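Local structure of malonate decarboxylase subunit alpha (Acinetobacter baumannii ATCC 17978, 6MPR) at residues E101-F106 and L124-L129; D153-V158 and A189-I194; Q264-G269 and V361-G366; H376-T381 and L449-V454. The protein probably serves malonate decarboxylation as the acyl-carrier-protein transferase, exchanging acetyl for malonyl on the carrier subunit of the malonate decarboxylase complex. One frame throughout, in Å; residues are numbered along the deposited sequence.

Contact 1 (E101-F106 and L124-L129)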
loop_
_atom_site.group_PDB
_atom_site.type_symbol
_atom_site.label_atom_id
_atom_site.label_comp_id
_atom_site.label_asym_id
_atom_site.label_seq_id
_atom_site.Cartn_x
_atom_site.Cartn_y
_atom_site.Cartn_z
ATOM N N GLU A 101 -22.870 3.288 19.452
ATOM C CA GLU A 101 -22.032 3.651 20.592
ATOM C C GLU A 101 -20.720 4.307 20.164
ATOM O O GLU A 101 -20.093 4.985 20.982
ATOM C CB GLU A 101 -21.771 2.430 21.488
ATOM C CG GLU A 101 -20.824 1.356 20.916
ATOM C CD GLU A 101 -21.545 0.289 20.101
ATOM O OE1 GLU A 101 -20.893 -0.718 19.722
ATOM O OE2 GLU A 101 -22.761 0.455 19.844
ATOM N N HIS A 102 -20.291 4.139 18.905
ATOM C CA HIS A 102 -19.104 4.860 18.446
ATOM C C HIS A 102 -19.307 6.357 18.585
ATOM O O HIS A 102 -18.457 7.071 19.123
ATOM C CB HIS A 102 -18.786 4.526 16.993
ATOM C CG HIS A 102 -18.402 3.106 16.773
ATOM N ND1 HIS A 102 -18.360 2.539 15.519
ATOM C CD2 HIS A 102 -18.032 2.136 17.639
ATOM C CE1 HIS A 102 -17.996 1.274 15.622
ATOM N NE2 HIS A 102 -17.783 1.006 16.896
ATOM N N LEU A 103 -20.445 6.850 18.105
ATOM C CA LEU A 103 -20.707 8.272 18.195
ATOM C C LEU A 103 -21.156 8.669 19.595
ATOM O O LEU A 103 -20.927 9.813 20.004
ATOM C CB LEU A 103 -21.716 8.663 17.114
ATOM C CG LEU A 103 -21.121 8.430 15.718
ATOM C CD1 LEU A 103 -22.087 8.790 14.603
ATOM C CD2 LEU A 103 -19.809 9.192 15.547
ATOM N N ASP A 104 -21.742 7.735 20.367
ATOM C CA ASP A 104 -22.065 8.029 21.762
ATOM C C ASP A 104 -20.822 8.438 22.557
ATOM O O ASP A 104 -20.925 9.223 23.510
ATOM C CB ASP A 104 -22.726 6.821 22.435
ATOM C CG ASP A 104 -24.089 6.454 21.830
ATOM O OD1 ASP A 104 -24.645 7.215 21.002
ATOM O OD2 ASP A 104 -24.604 5.371 22.190
ATOM N N LEU A 105 -19.639 7.935 22.178
ATOM C CA LEU A 105 -18.409 8.331 22.874
ATOM C C LEU A 105 -18.207 9.841 22.851
ATOM O O LEU A 105 -17.710 10.429 23.822
ATOM C CB LEU A 105 -17.195 7.650 22.245
ATOM C CG LEU A 105 -17.142 6.132 22.333
ATOM C CD1 LEU A 105 -16.048 5.592 21.413
ATOM C CD2 LEU A 105 -16.927 5.691 23.793
ATOM N N PHE A 106 -18.556 10.484 21.737
ATOM C CA PHE A 106 -18.362 11.925 21.630
ATOM C C PHE A 106 -19.469 12.682 22.338
ATOM O O PHE A 106 -19.198 13.646 23.063
ATOM C CB PHE A 106 -18.257 12.316 20.157
ATOM C CG PHE A 106 -17.099 11.641 19.459
ATOM C CD1 PHE A 106 -17.241 10.373 18.901
ATOM C CD2 PHE A 106 -15.863 12.258 19.396
ATOM C CE1 PHE A 106 -16.165 9.741 18.279
ATOM C CE2 PHE A 106 -14.791 11.642 18.783
ATOM C CZ PHE A 106 -14.944 10.371 18.215
ATOM N N LEU A 124 -26.631 11.968 9.600
ATOM C CA LEU A 124 -26.324 13.354 9.929
ATOM C C LEU A 124 -25.573 13.490 11.241
ATOM O O LEU A 124 -25.244 14.613 11.634
ATOM C CB LEU A 124 -27.605 14.183 10.013
ATOM C CG LEU A 124 -28.422 14.299 8.732
ATOM C CD1 LEU A 124 -29.470 13.191 8.654
ATOM C CD2 LEU A 124 -29.062 15.673 8.636
ATOM N N ARG A 125 -25.291 12.376 11.917
ATOM C CA ARG A 125 -24.824 12.435 13.300
ATOM C C ARG A 125 -23.438 13.066 13.422
ATOM O O ARG A 125 -23.210 13.876 14.323
ATOM C CB ARG A 125 -24.830 11.036 13.912
ATOM C CG ARG A 125 -26.011 10.757 14.809
ATOM C CD ARG A 125 -25.713 9.590 15.738
ATOM N NE ARG A 125 -25.541 10.018 17.124
ATOM C CZ ARG A 125 -25.182 9.208 18.116
ATOM N NH1 ARG A 125 -24.969 7.916 17.885
ATOM N NH2 ARG A 125 -25.039 9.688 19.343
ATOM N N ILE A 126 -22.487 12.692 12.554
ATOM C CA ILE A 126 -21.137 13.256 12.663
ATOM C C ILE A 126 -21.173 14.764 12.423
ATOM O O ILE A 126 -20.582 15.545 13.178
ATOM C CB ILE A 126 -20.166 12.544 11.695
ATOM C CG1 ILE A 126 -19.804 11.148 12.215
ATOM C CG2 ILE A 126 -18.901 13.383 11.468
ATOM C CD1 ILE A 126 -19.051 10.286 11.198
ATOM N N SER A 127 -21.878 15.195 11.371
ATOM C CA SER A 127 -22.044 16.624 11.117
ATOM C C SER A 127 -22.670 17.330 12.311
ATOM O O SER A 127 -22.279 18.451 12.653
ATOM C CB SER A 127 -22.901 16.859 9.871
ATOM O OG SER A 127 -22.130 16.674 8.696
ATOM N N GLN A 128 -23.654 16.694 12.951
ATOM C CA GLN A 128 -24.321 17.342 14.079
ATOM C C GLN A 128 -23.396 17.418 15.291
ATOM O O GLN A 128 -23.410 18.416 16.022
ATOM C CB GLN A 128 -25.617 16.603 14.427
ATOM C CG GLN A 128 -26.499 17.300 15.477
ATOM C CD GLN A 128 -26.990 18.686 15.055
ATOM O OE1 GLN A 128 -26.866 19.653 15.812
ATOM N NE2 GLN A 128 -27.558 18.783 13.855
ATOM N N LEU A 129 -22.579 16.383 15.516
ATOM C CA LEU A 129 -21.639 16.431 16.638
ATOM C C LEU A 129 -20.560 17.482 16.410
ATOM O O LEU A 129 -20.119 18.145 17.357
ATOM C CB LEU A 129 -21.011 15.057 16.874
ATOM C CG LEU A 129 -21.932 14.018 17.518
ATOM C CD1 LEU A 129 -21.323 12.621 17.450
ATOM C CD2 LEU A 129 -22.288 14.416 18.957
#
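The guanidinium of Arg125 carries Leu103 on one face and Asp104 at its edge: Leu103 CB lies 3.4 Å from Arg125 NH1, offset toward the rim of the group, while Asp104 OD1 sits close to the guanidinium plane. The Phe106 ring has Leu103 O at its edge, in plane. Both terminal nitrogens of Arg125 grip Asp104 OD1 end-on, NH2 at 3.0 Å and nearly along the C-O axis, NH1 at 3.2 Å and from above the carboxylate plane. Both bonds of this salt bridge end on one oxygen, and the carboxylate and guanidinium planes stand 60° apart. A bend at chi3 (109°) of Arg125 brings its end round to the aspartate, and its aliphatic part runs past Leu103 in the opposite sense. Glu107 holds NH2 in a second salt bridge and Ser100 O accepts from NH1. One turn on, Leu129 CD1 packs on Leu103 CB at 4.0 Å and on Phe106 CB at 4.1 Å. The axes of 101-106 and 125-129 are 3° apart in direction and 10.8 Å from each other. Their helices, 100-107 and 125-131, are successive beta-alpha-beta crossovers joining parallel strands 90-94, 111-116 and 136-140; Phe106 touches Met92, Ala111 and Leu114 of the first two.

Contact 2 (D153-V158 and A189-I194); sequences DLIPNV and AFSDGI
Ile155 turns its CG2 branch to the hydroxyl of Ser191, with Ile155 CG2 3.6 Å from Ser191 OG; chi1 of -61° sets that methyl anti to the backbone N. Ser191 answers with OG held between its own backbone N and carbonyl carbon (chi1 55°), a position from which OG also hydrogen-bonds to Pro187 O in the last turns of helix 181-189. Water 1 bridges the two segments here, donating to Pro156 O at 2.7 Å and to Ser191 OG at 2.9 Å. Asn157 directs its side chain off the contact, its OD1 taken by Lys61 N, yet its ND2 reaches water 2, which donates to Asp192 O. Farther along, Val158 and Ile194 point to the same face of the parallel sheet, and backbone replaces side chain: Ile194 N donates to Asn157 O at 2.9 Å, from above the carbonyl plane, and Val158 CA makes a CA-H...O contact of 3.2 Å with Ile194 O. Phe339 of the second subunit packs on both Ile155 and Ser191. The parallel pairing opens at Val158 and Ile194, with Asn157 O accepting the first cross-segment bond; where the loops leading into strands 158-163 and 194-199 stand wider apart, water links Pro156 O to Ser191 OG and Asn157 ND2 to Asp192 O.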
loop_
_atom_site.group_PDB
_atom_site.type_symbol
_atom_site.label_atom_id
_atom_site.label_comp_id
_atom_site.label_asym_id
_atom_site.label_seq_id
_atom_site.Cartn_x
_atom_site.Cartn_y
_atom_site.Cartn_z
ATOM N N ASP A 153 2.487 9.396 12.425
ATOM C CA ASP A 153 1.984 10.477 13.271
ATOM C C ASP A 153 0.679 10.153 13.988
ATOM O O ASP A 153 0.141 11.033 14.672
ATOM C CB ASP A 153 1.819 11.788 12.466
ATOM C CG ASP A 153 0.978 11.615 11.211
ATOM O OD1 ASP A 153 0.516 10.486 10.981
ATOM O OD2 ASP A 153 0.796 12.614 10.455
ATOM N N LEU A 154 0.154 8.935 13.851
ATOM C CA LEU A 154 -0.987 8.472 14.633
ATOM C C LEU A 154 -0.633 7.169 15.334
ATOM O O LEU A 154 -1.376 6.191 15.285
ATOM C CB LEU A 154 -2.227 8.266 13.756
ATOM C CG LEU A 154 -2.863 9.518 13.141
ATOM C CD1 LEU A 154 -4.081 9.187 12.270
ATOM C CD2 LEU A 154 -3.233 10.474 14.270
ATOM N N ILE A 155 0.526 7.129 15.989
ATOM C CA ILE A 155 0.974 5.874 16.598
ATOM C C ILE A 155 0.022 5.559 17.745
ATOM O O ILE A 155 -0.154 6.393 18.648
ATOM C CB ILE A 155 2.436 5.962 17.068
ATOM C CG1 ILE A 155 3.358 6.251 15.880
ATOM C CG2 ILE A 155 2.840 4.659 17.778
ATOM C CD1 ILE A 155 4.842 6.470 16.270
ATOM N N PRO A 156 -0.629 4.397 17.743
ATOM C CA PRO A 156 -1.742 4.181 18.675
ATOM C C PRO A 156 -1.250 3.800 20.061
ATOM O O PRO A 156 -0.282 3.049 20.221
ATOM C CB PRO A 156 -2.533 3.039 18.023
ATOM C CG PRO A 156 -1.485 2.257 17.281
ATOM C CD PRO A 156 -0.489 3.294 16.776
ATOM N N ASN A 157 -1.925 4.344 21.070
ATOM C CA ASN A 157 -1.656 3.987 22.464
ATOM C C ASN A 157 -2.417 2.753 22.913
ATOM O O ASN A 157 -1.941 2.023 23.800
ATOM C CB ASN A 157 -2.034 5.141 23.393
ATOM C CG ASN A 157 -1.278 6.400 23.081
ATOM O OD1 ASN A 157 -1.857 7.397 22.651
ATOM N ND2 ASN A 157 0.031 6.376 23.317
ATOM N N VAL A 158 -3.599 2.524 22.336
ATOM C CA VAL A 158 -4.489 1.428 22.698
ATOM C C VAL A 158 -5.121 0.915 21.412
ATOM O O VAL A 158 -5.501 1.702 20.539
ATOM C CB VAL A 158 -5.591 1.878 23.684
ATOM C CG1 VAL A 158 -6.540 0.713 24.016
ATOM C CG2 VAL A 158 -4.974 2.486 24.950
ATOM N N ALA A 189 1.627 -3.087 19.124
ATOM C CA ALA A 189 2.350 -4.183 19.745
ATOM C C ALA A 189 3.843 -3.893 19.792
ATOM O O ALA A 189 4.546 -4.401 20.672
ATOM C CB ALA A 189 2.067 -5.482 18.989
ATOM N N PHE A 190 4.348 -3.074 18.868
ATOM C CA PHE A 190 5.776 -2.793 18.814
ATOM C C PHE A 190 6.111 -1.351 19.185
ATOM O O PHE A 190 7.176 -0.846 18.822
ATOM C CB PHE A 190 6.303 -3.183 17.432
ATOM C CG PHE A 190 6.252 -4.668 17.208
ATOM C CD1 PHE A 190 5.114 -5.272 16.691
ATOM C CD2 PHE A 190 7.301 -5.467 17.610
ATOM C CE1 PHE A 190 5.045 -6.653 16.535
ATOM C CE2 PHE A 190 7.236 -6.854 17.465
ATOM C CZ PHE A 190 6.113 -7.438 16.932
ATOM N N SER A 191 5.237 -0.687 19.928
ATOM C CA SER A 191 5.559 0.640 20.444
ATOM C C SER A 191 5.127 0.779 21.899
ATOM O O SER A 191 4.941 1.904 22.368
ATOM C CB SER A 191 4.908 1.737 19.603
ATOM O OG SER A 191 3.497 1.527 19.520
ATOM N N ASP A 192 4.945 -0.340 22.609
ATOM C CA ASP A 192 4.428 -0.334 23.972
ATOM C C ASP A 192 3.061 0.337 24.057
ATOM O O ASP A 192 2.745 1.016 25.036
ATOM C CB ASP A 192 5.442 0.301 24.925
ATOM C CG ASP A 192 6.594 -0.641 25.219
ATOM O OD1 ASP A 192 6.385 -1.620 25.975
ATOM O OD2 ASP A 192 7.681 -0.441 24.650
ATOM N N GLY A 193 2.240 0.154 23.004
ATOM C CA GLY A 193 0.813 0.347 23.114
ATOM C C GLY A 193 0.186 -0.830 23.837
ATOM O O GLY A 193 0.850 -1.813 24.166
ATOM N N ILE A 194 -1.111 -0.726 24.111
ATOM C CA ILE A 194 -1.832 -1.780 24.826
ATOM C C ILE A 194 -2.911 -2.353 23.909
ATOM O O ILE A 194 -3.750 -1.611 23.380
ATOM C CB ILE A 194 -2.414 -1.253 26.148
ATOM C CG1 ILE A 194 -1.256 -0.775 27.041
ATOM C CG2 ILE A 194 -3.258 -2.335 26.821
ATOM C CD1 ILE A 194 -1.670 -0.276 28.380
HETATM O O HOH W 1 2.182 3.451 21.253
HETATM O O HOH W 2 1.809 3.793 23.831
#

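Contact 3 (Q264-G269 and V361-G366); sequences QSLNHG and VDLFIG
Backbone hydrogen bonds join strand 265-268 and the following Gly269 to strand 363-366 as parallel neighbours: Asn267 N donates to Leu363 O at 3.0 Å, Ile365 N to Asn267 O at 3.3 Å, and Gly269 N to Ile365 O at 2.8 Å, the last almost straight at 171°. At the start of the pair, side chains take over from this pattern. Asp362 OD2 accepts from Gln264 N at 2.9 Å on the anti side of the carboxylate, while Thr405 holds its OD1; Ser265 OG accepts from Asp362 N at 2.9 Å, and a weak bond runs from the same N to Ser265 O. Ser265 N is buried here without a partner in the model. The two strands lie at the middle of a mixed sheet, in the order 297-299, 265-268, 363-366, 429-433, all parallel, with helices 244-261 and 272-287 packed on the face of Leu266, His268, Leu363 and Ile365. On that face, Leu363 CD2 meets Leu266 CB, and Ile365 CG2 approaches His268 CD2 to 3.3 Å. Tyr258 and Glu278 bond the two ring nitrogens of His268, fixing its rotation. On the other face, the amide of Asn267 and the ring of Phe364 lie side by side and only 10° from coplanar, both with CG anti to the backbone N; Asn267 OD1 meets the ring edge 3.2 Å from Phe364 CD1. Asn267 ND2 is spent on Thr299 O.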
loop_
_atom_site.group_PDB
_atom_site.type_symbol
_atom_site.label_atom_id
_atom_site.label_comp_id
_atom_site.label_asym_id
_atom_site.label_seq_id
_atom_site.Cartn_x
_atom_site.Cartn_y
_atom_site.Cartn_z
ATOM N N GLN A 264 -7.914 -8.228 -17.222
ATOM C CA GLN A 264 -7.686 -9.526 -16.596
ATOM C C GLN A 264 -7.962 -9.536 -15.105
ATOM O O GLN A 264 -8.278 -10.600 -14.550
ATOM C CB GLN A 264 -6.229 -9.977 -16.779
ATOM C CG GLN A 264 -5.719 -9.975 -18.192
ATOM C CD GLN A 264 -6.529 -10.892 -19.062
ATOM O OE1 GLN A 264 -6.588 -12.098 -18.818
ATOM N NE2 GLN A 264 -7.184 -10.325 -20.077
ATOM N N SER A 265 -7.797 -8.395 -14.436
ATOM C CA SER A 265 -7.863 -8.324 -12.979
ATOM C C SER A 265 -8.614 -7.065 -12.581
ATOM O O SER A 265 -8.508 -6.034 -13.251
ATOM C CB SER A 265 -6.458 -8.320 -12.363
ATOM O OG SER A 265 -5.661 -7.288 -12.914
ATOM N N LEU A 266 -9.373 -7.143 -11.487
ATOM C CA LEU A 266 -10.250 -6.017 -11.184
ATOM C C LEU A 266 -10.817 -6.130 -9.779
ATOM O O LEU A 266 -10.787 -7.194 -9.147
ATOM C CB LEU A 266 -11.401 -5.925 -12.201
ATOM C CG LEU A 266 -12.530 -6.966 -12.130
ATOM C CD1 LEU A 266 -13.598 -6.586 -13.128
ATOM C CD2 LEU A 266 -12.053 -8.415 -12.402
ATOM N N ASN A 267 -11.318 -4.995 -9.301
ATOM C CA ASN A 267 -12.200 -4.897 -8.149
ATOM C C ASN A 267 -13.533 -4.291 -8.583
ATOM O O ASN A 267 -13.576 -3.398 -9.436
ATOM C CB ASN A 267 -11.556 -4.048 -7.059
ATOM C CG ASN A 267 -12.515 -3.704 -5.922
ATOM O OD1 ASN A 267 -13.006 -2.572 -5.835
ATOM N ND2 ASN A 267 -12.755 -4.667 -5.024
ATOM N N HIS A 268 -14.616 -4.800 -8.003
ATOM C CA HIS A 268 -15.955 -4.236 -8.140
ATOM C C HIS A 268 -16.341 -3.563 -6.834
ATOM O O HIS A 268 -16.320 -4.214 -5.784
ATOM C CB HIS A 268 -17.012 -5.307 -8.413
ATOM C CG HIS A 268 -17.060 -5.798 -9.822
ATOM N ND1 HIS A 268 -17.949 -6.771 -10.221
ATOM C CD2 HIS A 268 -16.370 -5.433 -10.927
ATOM C CE1 HIS A 268 -17.791 -6.997 -11.517
ATOM N NE2 HIS A 268 -16.850 -6.187 -11.970
ATOM N N GLY A 269 -16.742 -2.294 -6.904
ATOM C CA GLY A 269 -17.487 -1.705 -5.799
ATOM C C GLY A 269 -18.878 -2.313 -5.735
ATOM O O GLY A 269 -19.562 -2.435 -6.756
ATOM N N VAL A 361 -4.067 -4.685 -9.861
ATOM C CA VAL A 361 -5.202 -5.006 -10.720
ATOM C C VAL A 361 -5.359 -3.955 -11.819
ATOM O O VAL A 361 -4.951 -2.793 -11.686
ATOM C CB VAL A 361 -6.533 -5.183 -9.954
ATOM C CG1 VAL A 361 -6.393 -6.240 -8.848
ATOM C CG2 VAL A 361 -7.053 -3.866 -9.425
ATOM N N ASP A 362 -5.984 -4.388 -12.920
ATOM C CA ASP A 362 -6.161 -3.533 -14.093
ATOM C C ASP A 362 -7.199 -2.442 -13.873
ATOM O O ASP A 362 -7.135 -1.392 -14.521
ATOM C CB ASP A 362 -6.632 -4.356 -15.300
ATOM C CG ASP A 362 -5.565 -5.236 -15.887
ATOM O OD1 ASP A 362 -4.357 -4.982 -15.680
ATOM O OD2 ASP A 362 -5.954 -6.177 -16.618
ATOM N N LEU A 363 -8.193 -2.689 -13.023
ATOM C CA LEU A 363 -9.403 -1.887 -13.107
ATOM C C LEU A 363 -10.108 -1.815 -11.755
ATOM O O LEU A 363 -10.134 -2.795 -10.998
ATOM C CB LEU A 363 -10.356 -2.457 -14.174
ATOM C CG LEU A 363 -11.736 -1.789 -14.367
ATOM C CD1 LEU A 363 -12.094 -1.779 -15.847
ATOM C CD2 LEU A 363 -12.810 -2.507 -13.563
ATOM N N PHE A 364 -10.661 -0.639 -11.467
ATOM C CA PHE A 364 -11.692 -0.453 -10.465
ATOM C C PHE A 364 -12.951 0.068 -11.148
ATOM O O PHE A 364 -12.878 0.867 -12.087
ATOM C CB PHE A 364 -11.248 0.546 -9.366
ATOM C CG PHE A 364 -12.371 1.007 -8.482
ATOM C CD1 PHE A 364 -12.941 0.147 -7.561
ATOM C CD2 PHE A 364 -12.853 2.303 -8.570
ATOM C CE1 PHE A 364 -13.964 0.560 -6.743
ATOM C CE2 PHE A 364 -13.893 2.721 -7.772
ATOM C CZ PHE A 364 -14.444 1.855 -6.844
ATOM N N ILE A 365 -14.109 -0.395 -10.686
ATOM C CA ILE A 365 -15.395 0.108 -11.162
ATOM C C ILE A 365 -16.330 0.217 -9.964
ATOM O O ILE A 365 -16.435 -0.715 -9.165
ATOM C CB ILE A 365 -15.982 -0.798 -12.277
ATOM C CG1 ILE A 365 -17.344 -0.288 -12.768
ATOM C CG2 ILE A 365 -16.074 -2.249 -11.800
ATOM C CD1 ILE A 365 -17.691 -0.818 -14.167
ATOM N N GLY A 366 -16.982 1.360 -9.817
ATOM C CA GLY A 366 -17.926 1.542 -8.738
ATOM C C GLY A 366 -18.811 2.731 -9.030
ATOM O O GLY A 366 -18.768 3.308 -10.117
#

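Contact 4 (H376-T381 and L449-V454)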
loop_
_atom_site.group_PDB
_atom_site.type_symbol
_atom_site.label_atom_id
_atom_site.label_comp_id
_atom_site.label_asym_id
_atom_site.label_seq_id
_atom_site.Cartn_x
_atom_site.Cartn_y
_atom_site.Cartn_z
ATOM N N HIS A 376 -15.370 15.145 -11.054
ATOM C CA HIS A 376 -15.133 14.968 -9.620
ATOM C C HIS A 376 -16.335 14.275 -8.998
ATOM O O HIS A 376 -17.480 14.631 -9.270
ATOM C CB HIS A 376 -14.883 16.307 -8.931
ATOM C CG HIS A 376 -13.696 17.057 -9.458
ATOM N ND1 HIS A 376 -12.495 16.450 -9.749
ATOM C CD2 HIS A 376 -13.526 18.375 -9.723
ATOM C CE1 HIS A 376 -11.636 17.359 -10.182
ATOM N NE2 HIS A 376 -12.239 18.537 -10.176
ATOM N N SER A 377 -16.070 13.295 -8.151
ATOM C CA SER A 377 -17.101 12.388 -7.667
ATOM C C SER A 377 -17.083 12.337 -6.145
ATOM O O SER A 377 -16.020 12.268 -5.528
ATOM C CB SER A 377 -16.904 10.980 -8.243
ATOM O OG SER A 377 -17.001 10.977 -9.664
ATOM N N SER A 378 -18.269 12.386 -5.536
ATOM C CA SER A 378 -18.341 12.268 -4.088
ATOM C C SER A 378 -19.698 11.707 -3.686
ATOM O O SER A 378 -20.685 11.824 -4.422
ATOM C CB SER A 378 -18.102 13.623 -3.410
ATOM O OG SER A 378 -18.240 13.505 -2.010
ATOM N N THR A 379 -19.731 11.070 -2.519
ATOM C CA THR A 379 -20.988 10.662 -1.904
ATOM C C THR A 379 -21.357 11.534 -0.709
ATOM O O THR A 379 -22.417 11.325 -0.112
ATOM C CB THR A 379 -20.944 9.191 -1.476
ATOM O OG1 THR A 379 -19.860 8.995 -0.561
ATOM C CG2 THR A 379 -20.782 8.270 -2.697
ATOM N N VAL A 380 -20.526 12.515 -0.355
ATOM C CA VAL A 380 -20.894 13.461 0.698
ATOM C C VAL A 380 -21.999 14.371 0.177
ATOM O O VAL A 380 -21.921 14.898 -0.942
ATOM C CB VAL A 380 -19.660 14.258 1.159
ATOM C CG1 VAL A 380 -20.066 15.448 2.027
ATOM C CG2 VAL A 380 -18.677 13.354 1.903
ATOM N N THR A 381 -23.063 14.522 0.964
ATOM C CA THR A 381 -24.116 15.480 0.652
ATOM C C THR A 381 -24.340 16.386 1.853
ATOM O O THR A 381 -23.812 16.158 2.945
ATOM C CB THR A 381 -25.437 14.799 0.243
ATOM O OG1 THR A 381 -25.857 13.888 1.267
ATOM C CG2 THR A 381 -25.281 14.048 -1.080
ATOM N N LEU A 449 -20.699 20.099 -6.624
ATOM C CA LEU A 449 -20.780 19.058 -5.608
ATOM C C LEU A 449 -21.208 19.635 -4.263
ATOM O O LEU A 449 -20.706 20.678 -3.830
ATOM C CB LEU A 449 -19.430 18.359 -5.455
ATOM C CG LEU A 449 -18.882 17.511 -6.597
ATOM C CD1 LEU A 449 -17.553 16.909 -6.189
ATOM C CD2 LEU A 449 -19.861 16.404 -7.008
ATOM N N ASP A 450 -22.144 18.945 -3.595
ATOM C CA ASP A 450 -22.478 19.281 -2.207
ATOM C C ASP A 450 -21.234 19.335 -1.339
ATOM O O ASP A 450 -21.209 20.045 -0.326
ATOM C CB ASP A 450 -23.410 18.230 -1.581
ATOM C CG ASP A 450 -24.863 18.367 -1.993
ATOM O OD1 ASP A 450 -25.175 18.945 -3.056
ATOM O OD2 ASP A 450 -25.704 17.857 -1.221
ATOM N N ALA A 451 -20.221 18.527 -1.685
ATOM C CA ALA A 451 -19.045 18.359 -0.841
ATOM C C ALA A 451 -18.346 19.680 -0.563
ATOM O O ALA A 451 -17.759 19.851 0.507
ATOM C CB ALA A 451 -18.069 17.384 -1.499
ATOM N N ILE A 452 -18.392 20.620 -1.512
ATOM C CA ILE A 452 -17.700 21.893 -1.320
ATOM C C ILE A 452 -18.282 22.641 -0.134
ATOM O O ILE A 452 -17.550 23.103 0.746
ATOM C CB ILE A 452 -17.761 22.752 -2.592
ATOM C CG1 ILE A 452 -17.133 22.012 -3.778
ATOM C CG2 ILE A 452 -17.075 24.075 -2.319
ATOM C CD1 ILE A 452 -17.507 22.631 -5.104
ATOM N N ASP A 453 -19.610 22.785 -0.093
ATOM C CA ASP A 453 -20.204 23.494 1.041
ATOM C C ASP A 453 -20.101 22.690 2.338
ATOM O O ASP A 453 -20.009 23.287 3.421
ATOM C CB ASP A 453 -21.659 23.858 0.747
ATOM C CG ASP A 453 -21.786 25.078 -0.151
ATOM O OD1 ASP A 453 -20.745 25.622 -0.579
ATOM O OD2 ASP A 453 -22.928 25.495 -0.433
ATOM N N VAL A 454 -20.107 21.351 2.266
ATOM C CA VAL A 454 -19.894 20.573 3.484
ATOM C C VAL A 454 -18.507 20.852 4.052
ATOM O O VAL A 454 -18.337 20.995 5.267
ATOM C CB VAL A 454 -20.102 19.068 3.233
ATOM C CG1 VAL A 454 -19.657 18.287 4.456
ATOM C CG2 VAL A 454 -21.568 18.773 2.939
HETATM O O HOH W 3 -20.783 15.971 -3.103
#
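Segment 376-381, a short strand (377-378) followed by a turn, passes the first turn of helix 450-458, with CA atoms nearest at Thr381 and Asp450 (5.0 Å), and no direct hydrogen bond joins the two segments. Water 3 takes that role, donating to Val380 O at 2.7 Å and accepting from Ala451 N at 3.0 Å, so it occupies an N-H of the opening helical turn. Val380 has CG1 anti to its backbone N (chi1 168°), and Val380 CG1 lies 3.8 Å from both CG1 and CG2 of Val454. Val454 CG2 also lies 3.4 Å from Thr381 O. Asp450 lays its carboxylate across Thr381, Asp450 OD2 3.4 Å from Thr381 CB, and the same oxygen accepts from Lys382 N. Ser378 OG receives Val380 N in an ST turn at 3.0 Å and is further bound to Pro464 O, and Ser378 OG also touches Ala451 CB. At the other end, both methyls of Leu449 rest against His376 O, and CD1 also reaches CB of His376. The contact sets helix 450-458 beside the two-stranded antiparallel sheet: Leu449 touches Gln370 of strand 370-371, Gln370 OE1 accepts from Asp450 N, and Leu385 and Ala386 of a loop flank Val454 and Val380.

Overall arrangement
The contacts follow one another along the chain, each closing before the next opens. Contacts 1 and 2 belong to the eight-stranded parallel sheet of the N-terminal half: contact 1 joins two helices linked through strand 111-116, and contact 2 starts the pairing of strands 158-163 and 194-199; their centres are 25 Å apart. Contact 3 lies within the second, mixed sheet, its centre 34 Å from that of contact 2. Contact 4 has its nearest atoms about 5 Å from contact 1 and 8 Å from contact 3; Leu385, in the loop after 376-381, touches both Ser127 and Val454, so contact 4 sits between the two sheet regions. Contacts 2, 3 and 4 touch the second subunit, so both sheet regions meet the dimer partner.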